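Local coordinates for protein 3-hydroxyacyl-CoA dehydrogenase type-2 (Mycobacterium avium, PDB 3PPI) that probably catalyses the NAD-dependent oxidation of 3-hydroxyacyl-CoA thioesters to their 3-keto forms, as a tetrameric member of the short-chain dehydrogenase/reductase family, at residues 33-38 / 48-53; 108-113 / 250-255; 56-61 / 95-100. All coordinates share one frame; numbering follows the deposited sequence.

Interaction 1: 33-38 / 48-53; sequences AIVSGG and RRLHAD. With MG (magnesium ion), chain F.
Leu50 lays a single methyl, CD1, against strand 31-36, overlapping Ala33 and Val35 at once. This is the first strand and helix of the Rossmann fold, the opening arm of the beta-alpha-beta unit that continues into strand 56-61. CD1 lies 4.0 Å from Ala33 CB and 4.2 Å from Val35 CG2, so it reaches two residues of the strand that face the helix. The leucine chain is extended at its outer bond, with CD1 anti to CA (chi2 -175°), which carries this branch to the sheet. Val35 answers with the methyl beside its own backbone N, and the two side chains meet at a slant. Leu55 and Val57 also touch Leu50, closing the same apolar patch. Away from the strand, one helical turn apart, Arg49 NE bonds Asp53 OD2 at 3.0 Å, a salt bridge on the syn side of the carboxylate. From Val35 to Gly38 the chain makes a type II turn into the glycine-rich loop, which in this family receives the dinucleotide. Gly37 sits in that turn with positive phi, and a magnesium ion, also bound by Gly40, takes Gly37 O at 2.6 Å alongside three waters.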
loop_
_atom_site.group_PDB
_atom_site.type_symbol
_atom_site.label_atom_id
_atom_site.label_comp_id
_atom_site.label_asym_id
_atom_site.label_seq_id
_atom_site.Cartn_x
_atom_site.Cartn_y
_atom_site.Cartn_z
ATOM N N ALA A 33 -5.359 20.098 -24.455
ATOM C CA ALA A 33 -5.613 19.517 -23.149
ATOM C C ALA A 33 -6.828 20.190 -22.514
ATOM O O ALA A 33 -7.137 21.352 -22.816
ATOM C CB ALA A 33 -4.409 19.700 -22.272
ATOM N N ILE A 34 -7.517 19.451 -21.652
ATOM C CA ILE A 34 -8.598 19.995 -20.815
ATOM C C ILE A 34 -8.164 19.884 -19.355
ATOM O O ILE A 34 -7.697 18.824 -18.920
ATOM C CB ILE A 34 -9.921 19.200 -20.991
ATOM C CG1 ILE A 34 -10.529 19.428 -22.372
ATOM C CG2 ILE A 34 -10.958 19.595 -19.919
ATOM C CD1 ILE A 34 -11.515 18.337 -22.764
ATOM N N VAL A 35 -8.316 20.957 -18.593
ATOM C CA VAL A 35 -8.069 20.894 -17.157
ATOM C C VAL A 35 -9.352 21.194 -16.421
ATOM O O VAL A 35 -9.868 22.320 -16.515
ATOM C CB VAL A 35 -6.967 21.884 -16.719
ATOM C CG1 VAL A 35 -6.730 21.799 -15.220
ATOM C CG2 VAL A 35 -5.654 21.608 -17.483
ATOM N N SER A 36 -9.898 20.193 -15.725
ATOM C CA SER A 36 -11.066 20.425 -14.870
ATOM C C SER A 36 -10.601 21.153 -13.613
ATOM O O SER A 36 -9.486 20.959 -13.155
ATOM C CB SER A 36 -11.850 19.127 -14.564
ATOM O OG SER A 36 -11.251 18.331 -13.558
ATOM N N GLY A 37 -11.446 22.030 -13.079
ATOM C CA GLY A 37 -11.030 22.969 -12.036
ATOM C C GLY A 37 -9.970 23.963 -12.490
ATOM O O GLY A 37 -9.199 24.478 -11.670
ATOM N N GLY A 38 -9.943 24.268 -13.786
ATOM C CA GLY A 38 -8.858 25.054 -14.367
ATOM C C GLY A 38 -8.846 26.532 -14.008
ATOM O O GLY A 38 -7.852 27.200 -14.233
ATOM N N ARG A 48 -1.687 27.112 -16.702
ATOM C CA ARG A 48 -0.584 28.020 -17.011
ATOM C C ARG A 48 0.642 27.236 -17.502
ATOM O O ARG A 48 1.279 27.624 -18.478
ATOM C CB ARG A 48 -0.221 28.865 -15.783
ATOM C CG ARG A 48 -1.272 29.909 -15.427
ATOM C CD ARG A 48 -0.821 30.770 -14.272
ATOM N NE ARG A 48 -1.840 31.744 -13.865
ATOM C CZ ARG A 48 -2.039 32.924 -14.450
ATOM N NH1 ARG A 48 -1.306 33.295 -15.496
ATOM N NH2 ARG A 48 -2.988 33.733 -13.995
ATOM N N ARG A 49 0.961 26.145 -16.817
ATOM C CA ARG A 49 2.109 25.302 -17.166
ATOM C C ARG A 49 1.934 24.640 -18.528
ATOM O O ARG A 49 2.831 24.684 -19.363
ATOM C CB ARG A 49 2.310 24.209 -16.109
ATOM C CG ARG A 49 3.400 23.179 -16.418
ATOM C CD ARG A 49 4.772 23.809 -16.642
ATOM N NE ARG A 49 5.765 22.778 -16.949
ATOM C CZ ARG A 49 6.533 22.146 -16.065
ATOM N NH1 ARG A 49 6.474 22.409 -14.769
ATOM N NH2 ARG A 49 7.375 21.221 -16.493
ATOM N N LEU A 50 0.793 23.993 -18.740
ATOM C CA LEU A 50 0.583 23.287 -20.005
ATOM C C LEU A 50 0.532 24.270 -21.186
ATOM O O LEU A 50 1.060 23.980 -22.253
ATOM C CB LEU A 50 -0.672 22.430 -19.948
ATOM C CG LEU A 50 -0.679 21.261 -18.960
ATOM C CD1 LEU A 50 -1.997 20.448 -19.139
ATOM C CD2 LEU A 50 0.552 20.375 -19.121
ATOM N N HIS A 51 -0.069 25.438 -20.971
ATOM C CA HIS A 51 -0.114 26.488 -21.978
ATOM C C HIS A 51 1.303 26.989 -22.323
ATOM O O HIS A 51 1.658 27.099 -23.498
ATOM C CB HIS A 51 -1.008 27.639 -21.493
ATOM C CG HIS A 51 -1.044 28.803 -22.430
ATOM N ND1 HIS A 51 -0.189 29.878 -22.316
ATOM C CD2 HIS A 51 -1.817 29.051 -23.512
ATOM C CE1 HIS A 51 -0.442 30.744 -23.280
ATOM N NE2 HIS A 51 -1.428 30.267 -24.017
ATOM N N ALA A 52 2.112 27.274 -21.301
ATOM C CA ALA A 52 3.509 27.669 -21.510
ATOM C C ALA A 52 4.334 26.582 -22.216
ATOM O O ALA A 52 5.258 26.895 -22.956
ATOM C CB ALA A 52 4.163 28.038 -20.194
ATOM N N ASP A 53 3.988 25.312 -21.998
ATOM C CA ASP A 53 4.690 24.203 -22.667
ATOM C C ASP A 53 4.250 23.944 -24.107
ATOM O O ASP A 53 4.758 23.014 -24.745
ATOM C CB ASP A 53 4.533 22.906 -21.876
ATOM C CG ASP A 53 5.343 22.897 -20.595
ATOM O OD1 ASP A 53 6.153 23.827 -20.392
ATOM O OD2 ASP A 53 5.157 21.957 -19.786
HETATM MG MG MG F . -9.754 24.985 -9.207
HETATM O O HOH W 1 -8.152 23.156 -9.097
HETATM O O HOH W 2 -11.659 26.404 -9.700
HETATM O O HOH W 3 -11.463 23.614 -8.620
#

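Interaction 2: 108-113 / 250-255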
loop_
_atom_site.group_PDB
_atom_site.type_symbol
_atom_site.label_atom_id
_atom_site.label_comp_id
_atom_site.label_asym_id
_atom_site.label_seq_id
_atom_site.Cartn_x
_atom_site.Cartn_y
_atom_site.Cartn_z
ATOM N N VAL A 108 -6.198 16.859 -17.346
ATOM C CA VAL A 108 -5.865 16.815 -15.936
ATOM C C VAL A 108 -7.159 17.112 -15.181
ATOM O O VAL A 108 -7.741 18.176 -15.347
ATOM C CB VAL A 108 -4.731 17.831 -15.577
ATOM C CG1 VAL A 108 -4.402 17.743 -14.110
ATOM C CG2 VAL A 108 -3.462 17.583 -16.462
ATOM N N VAL A 109 -7.623 16.153 -14.383
ATOM C CA VAL A 109 -8.898 16.260 -13.670
ATOM C C VAL A 109 -8.593 16.808 -12.282
ATOM O O VAL A 109 -8.219 16.066 -11.379
ATOM C CB VAL A 109 -9.602 14.893 -13.605
ATOM C CG1 VAL A 109 -10.999 15.024 -13.010
ATOM C CG2 VAL A 109 -9.668 14.266 -14.982
ATOM N N ALA A 110 -8.708 18.116 -12.117
ATOM C CA ALA A 110 -8.179 18.780 -10.932
ATOM C C ALA A 110 -9.203 19.625 -10.196
ATOM O O ALA A 110 -8.820 20.488 -9.420
ATOM C CB ALA A 110 -6.960 19.644 -11.315
ATOM N N HIS A 111 -10.492 19.400 -10.435
ATOM C CA HIS A 111 -11.516 20.112 -9.679
ATOM C C HIS A 111 -11.391 19.773 -8.188
ATOM O O HIS A 111 -11.263 18.602 -7.804
ATOM C CB HIS A 111 -12.936 19.882 -10.237
ATOM C CG HIS A 111 -13.357 18.449 -10.323
ATOM N ND1 HIS A 111 -13.003 17.630 -11.373
ATOM C CD2 HIS A 111 -14.146 17.699 -9.513
ATOM C CE1 HIS A 111 -13.528 16.431 -11.193
ATOM N NE2 HIS A 111 -14.214 16.441 -10.063
ATOM N N GLY A 112 -11.395 20.824 -7.361
ATOM C CA GLY A 112 -11.020 20.729 -5.947
ATOM C C GLY A 112 -12.121 21.127 -4.974
ATOM O O GLY A 112 -13.315 21.038 -5.279
ATOM N N GLY A 113 -11.693 21.580 -3.795
ATOM C CA GLY A 113 -12.589 21.891 -2.690
ATOM C C GLY A 113 -12.568 20.811 -1.622
ATOM O O GLY A 113 -11.804 19.838 -1.710
ATOM N N ASP A 250 2.148 25.433 -8.325
ATOM C CA ASP A 250 3.175 25.191 -9.357
ATOM C C ASP A 250 3.858 23.830 -9.200
ATOM O O ASP A 250 4.230 23.207 -10.206
ATOM C CB ASP A 250 4.244 26.280 -9.381
ATOM C CG ASP A 250 3.765 27.558 -10.059
ATOM O OD1 ASP A 250 2.732 27.545 -10.761
ATOM O OD2 ASP A 250 4.445 28.573 -9.910
ATOM N N GLU A 251 4.044 23.381 -7.957
ATOM C CA GLU A 251 4.603 22.021 -7.715
ATOM C C GLU A 251 3.671 20.932 -8.208
ATOM O O GLU A 251 4.121 19.921 -8.775
ATOM C CB GLU A 251 4.993 21.832 -6.243
ATOM C CG GLU A 251 6.276 22.632 -5.891
ATOM C CD GLU A 251 6.447 22.951 -4.402
ATOM O OE1 GLU A 251 5.472 22.899 -3.617
ATOM O OE2 GLU A 251 7.588 23.269 -4.021
ATOM N N PHE A 252 2.371 21.128 -8.000
ATOM C CA PHE A 252 1.368 20.212 -8.521
ATOM C C PHE A 252 1.413 20.193 -10.052
ATOM O O PHE A 252 1.387 19.130 -10.668
ATOM C CB PHE A 252 -0.030 20.633 -8.044
ATOM C CG PHE A 252 -1.130 19.769 -8.579
ATOM C CD1 PHE A 252 -1.554 18.658 -7.892
ATOM C CD2 PHE A 252 -1.730 20.064 -9.798
ATOM C CE1 PHE A 252 -2.567 17.850 -8.398
ATOM C CE2 PHE A 252 -2.727 19.263 -10.303
ATOM C CZ PHE A 252 -3.160 18.166 -9.594
ATOM N N ALA A 253 1.424 21.387 -10.647
ATOM C CA ALA A 253 1.465 21.539 -12.096
ATOM C C ALA A 253 2.685 20.846 -12.683
ATOM O O ALA A 253 2.602 20.237 -13.753
ATOM C CB ALA A 253 1.462 23.030 -12.486
ATOM N N ASP A 254 3.809 20.923 -11.975
ATOM C CA ASP A 254 5.053 20.306 -12.438
ATOM C C ASP A 254 4.940 18.772 -12.428
ATOM O O ASP A 254 5.417 18.114 -13.340
ATOM C CB ASP A 254 6.220 20.770 -11.559
ATOM C CG ASP A 254 7.556 20.255 -12.036
ATOM O OD1 ASP A 254 8.002 20.676 -13.125
ATOM O OD2 ASP A 254 8.175 19.460 -11.310
ATOM N N ALA A 255 4.314 18.213 -11.396
ATOM C CA ALA A 255 4.044 16.786 -11.325
ATOM C C ALA A 255 3.092 16.346 -12.430
ATOM O O ALA A 255 3.313 15.321 -13.079
ATOM C CB ALA A 255 3.473 16.425 -9.950
#
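Phe252 spans the gap between helix 249-261 and the end of strand 103-109, its ring reaching Val108 and Ala110 in the core of the Rossmann fold. Starting at the helix, CB points at the strand, and CG stands anti to the backbone N (chi1 178°), which sends the ring straight out from the helix. CB and CG stay clear of Val108 and Ala110, and Phe252 CD2 is still 5.6 Å from Val108 CG1. Contact is made only farther out: Phe252 CE2 comes within 4.4 Å of Val108 CG1, and the same atom is also 4.4 Å from Ala110 CB. At the tip, Phe252 CZ lies 4.4 Å from Ala110 CB. Both methyls approach the ring obliquely, at ordinary, rather loose van der Waals spacing. Val108 presents the branch anti to its backbone N (chi1 -179°), while Ala110 needs nothing beyond its CB. Around the ring stand Leu42 and Thr46 of helix 41-52, Thr172 of strand 167-172, and Ile215 and Pro217, so the phenyl is buried where two helices meet the sheet. The other side of helix 249-261 faces a neighbouring subunit, whose Asn262 ND2 donates to Asp254 OD2 and to Glu251 O; the helix that plants Phe252 in the core thus also helps form the tetramer. After Val109 the chain turns out of the sheet, and the run Ala110 to Gly113 is probably the counterpart of the NNAG motif of short-chain dehydrogenases, which lies near the cofactor. His111 is tied down at both ring nitrogens, ND1 hydrogen-bonded to Ser36 OG and NE2 to Leu139 O.

Interaction 3: 56-61 / 95-100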
loop_
_atom_site.group_PDB
_atom_site.type_symbol
_atom_site.label_atom_id
_atom_site.label_comp_id
_atom_site.label_asym_id
_atom_site.label_seq_id
_atom_site.Cartn_x
_atom_site.Cartn_y
_atom_site.Cartn_z
ATOM N N GLY A 56 -2.571 23.775 -26.490
ATOM C CA GLY A 56 -3.831 24.510 -26.428
ATOM C C GLY A 56 -4.551 23.941 -25.215
ATOM O O GLY A 56 -4.504 22.731 -24.997
ATOM N N VAL A 57 -5.190 24.795 -24.413
ATOM C CA VAL A 57 -5.806 24.363 -23.161
ATOM C C VAL A 57 -7.234 24.865 -22.989
ATOM O O VAL A 57 -7.534 26.043 -23.230
ATOM C CB VAL A 57 -4.983 24.817 -21.950
ATOM C CG1 VAL A 57 -5.582 24.258 -20.666
ATOM C CG2 VAL A 57 -3.541 24.351 -22.079
ATOM N N VAL A 58 -8.122 23.959 -22.583
ATOM C CA VAL A 58 -9.473 24.323 -22.213
ATOM C C VAL A 58 -9.555 24.383 -20.699
ATOM O O VAL A 58 -9.206 23.424 -20.008
ATOM C CB VAL A 58 -10.486 23.336 -22.760
ATOM C CG1 VAL A 58 -11.872 23.573 -22.131
ATOM C CG2 VAL A 58 -10.538 23.455 -24.272
ATOM N N ILE A 59 -9.955 25.547 -20.197
ATOM C CA ILE A 59 -10.198 25.764 -18.788
ATOM C C ILE A 59 -11.645 25.334 -18.545
ATOM O O ILE A 59 -12.567 26.039 -18.933
ATOM C CB ILE A 59 -10.012 27.257 -18.412
ATOM C CG1 ILE A 59 -8.560 27.682 -18.601
ATOM C CG2 ILE A 59 -10.463 27.520 -16.982
ATOM C CD1 ILE A 59 -8.399 29.140 -19.138
ATOM N N ALA A 60 -11.823 24.156 -17.961
ATOM C CA ALA A 60 -13.133 23.569 -17.710
ATOM C C ALA A 60 -13.492 23.792 -16.256
ATOM O O ALA A 60 -12.949 23.134 -15.363
ATOM C CB ALA A 60 -13.127 22.073 -18.024
ATOM N N ASP A 61 -14.405 24.721 -16.011
ATOM C CA ASP A 61 -14.736 25.115 -14.653
ATOM C C ASP A 61 -16.127 25.763 -14.625
ATOM O O ASP A 61 -16.640 26.164 -15.667
ATOM C CB ASP A 61 -13.678 26.102 -14.150
ATOM C CG ASP A 61 -13.497 26.053 -12.663
ATOM O OD1 ASP A 61 -14.528 26.149 -11.957
ATOM O OD2 ASP A 61 -12.332 25.913 -12.195
ATOM N N ILE A 95 -14.854 19.126 -24.749
ATOM C CA ILE A 95 -14.101 18.311 -25.698
ATOM C C ILE A 95 -14.107 18.904 -27.113
ATOM O O ILE A 95 -13.060 18.929 -27.781
ATOM C CB ILE A 95 -14.617 16.859 -25.706
ATOM C CG1 ILE A 95 -14.251 16.191 -24.384
ATOM C CG2 ILE A 95 -14.034 16.066 -26.859
ATOM C CD1 ILE A 95 -14.872 14.806 -24.178
ATOM N N GLU A 96 -15.264 19.396 -27.562
ATOM C CA GLU A 96 -15.356 20.020 -28.883
ATOM C C GLU A 96 -14.507 21.293 -28.933
ATOM O O GLU A 96 -13.840 21.551 -29.926
ATOM C CB GLU A 96 -16.815 20.327 -29.252
ATOM C CG GLU A 96 -17.702 19.085 -29.439
ATOM C CD GLU A 96 -17.327 18.248 -30.663
ATOM O OE1 GLU A 96 -17.395 18.776 -31.792
ATOM O OE2 GLU A 96 -16.986 17.055 -30.500
ATOM N N ALA A 97 -14.521 22.078 -27.858
ATOM C CA ALA A 97 -13.690 23.282 -27.777
ATOM C C ALA A 97 -12.184 22.943 -27.836
ATOM O O ALA A 97 -11.437 23.544 -28.605
ATOM C CB ALA A 97 -14.015 24.069 -26.525
ATOM N N ALA A 98 -11.749 21.964 -27.046
ATOM C CA ALA A 98 -10.355 21.507 -27.075
ATOM C C ALA A 98 -9.899 21.074 -28.465
ATOM O O ALA A 98 -8.761 21.343 -28.862
ATOM C CB ALA A 98 -10.147 20.354 -26.080
ATOM N N ASN A 99 -10.784 20.405 -29.201
ATOM C CA ASN A 99 -10.455 19.909 -30.538
ATOM C C ASN A 99 -10.434 21.007 -31.626
ATOM O O ASN A 99 -10.083 20.732 -32.771
ATOM C CB ASN A 99 -11.364 18.727 -30.929
ATOM C CG ASN A 99 -10.859 17.396 -30.382
ATOM O OD1 ASN A 99 -9.689 17.051 -30.553
ATOM N ND2 ASN A 99 -11.740 16.640 -29.729
ATOM N N GLN A 100 -10.804 22.233 -31.257
ATOM C CA GLN A 100 -10.576 23.414 -32.100
ATOM C C GLN A 100 -9.214 24.039 -31.805
ATOM O O GLN A 100 -8.740 24.871 -32.561
ATOM C CB GLN A 100 -11.649 24.479 -31.859
ATOM C CG GLN A 100 -13.085 23.982 -32.003
ATOM C CD GLN A 100 -13.525 23.877 -33.432
ATOM O OE1 GLN A 100 -12.701 23.757 -34.350
ATOM N NE2 GLN A 100 -14.838 23.945 -33.644
#
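The strand 56-61 and the C-terminal part of helix 88-98 come so close that the CA atoms of Val58 and Ala98 are only 5.7 Å apart, a spacing made possible by the small residues on the helix. Within 95-100, Asn99 N bonds Ile95 O at 3.1 Å, and Gln100 N bonds Ala97 O at 3.0 Å. Val58 carries the strand's whole share of the contact, and does it with CG2. Chi1 of 169° places CG1 anti to the backbone N and CG2 anti to the carbonyl carbon, and it is CG2 that presses on the helix. Val58 CG2 lies nearest the backbone, 3.4 Å from both Ala98 N and Ala98 CA, the latter tighter than usual for two carbons, and it is 3.6 Å from Ala98 CB. Ala97 CB touches Val58 CG2 from farther off, at 4.2 Å, so this methyl is received between two consecutive alanines. In the Rossmann fold, helices pack on both faces of the parallel sheet, and neighbouring residues of this strand divide the work: Val58 looks toward helix 88-98, while Val57 turns the other way onto Val47 and Leu50 of helix 41-52. Ile34 and Val81, from the strands flanking 56-61, widen the apolar patch beside Val58. Ile95 points away from the strand, and meets Leu150 and Val151 of helix 130-156. At the far end of the strand Asp61 OD2 accepts from Ala39 N; an acidic residue here is consistent with a preference for NAD, whose adenosine ribose it commonly binds in related enzymes.

All three contacts pack a helix on the same parallel sheet, helices 41-52 and 249-261 on one face and helix 88-98 on the other. Along the chain interaction 1 closes first, then interaction 3, then interaction 2. Strand 31-36 is the hub, between strands 56-61 and 103-109. Centres of interactions 1 and 3 are about 10 Å apart, joined by backbone bonds of Ala33 to Gly56 and Val58. Those of interactions 1 and 2 lie about 9 Å apart, their helices bridged by the Arg49–Asp254 salt bridge. Interactions 2 and 3, with centres about 17 Å apart, do not touch. Gly37, Asp61 and Ala110 lie at or just past the C-terminal ends of their strands, where Rossmann enzymes bind their dinucleotide.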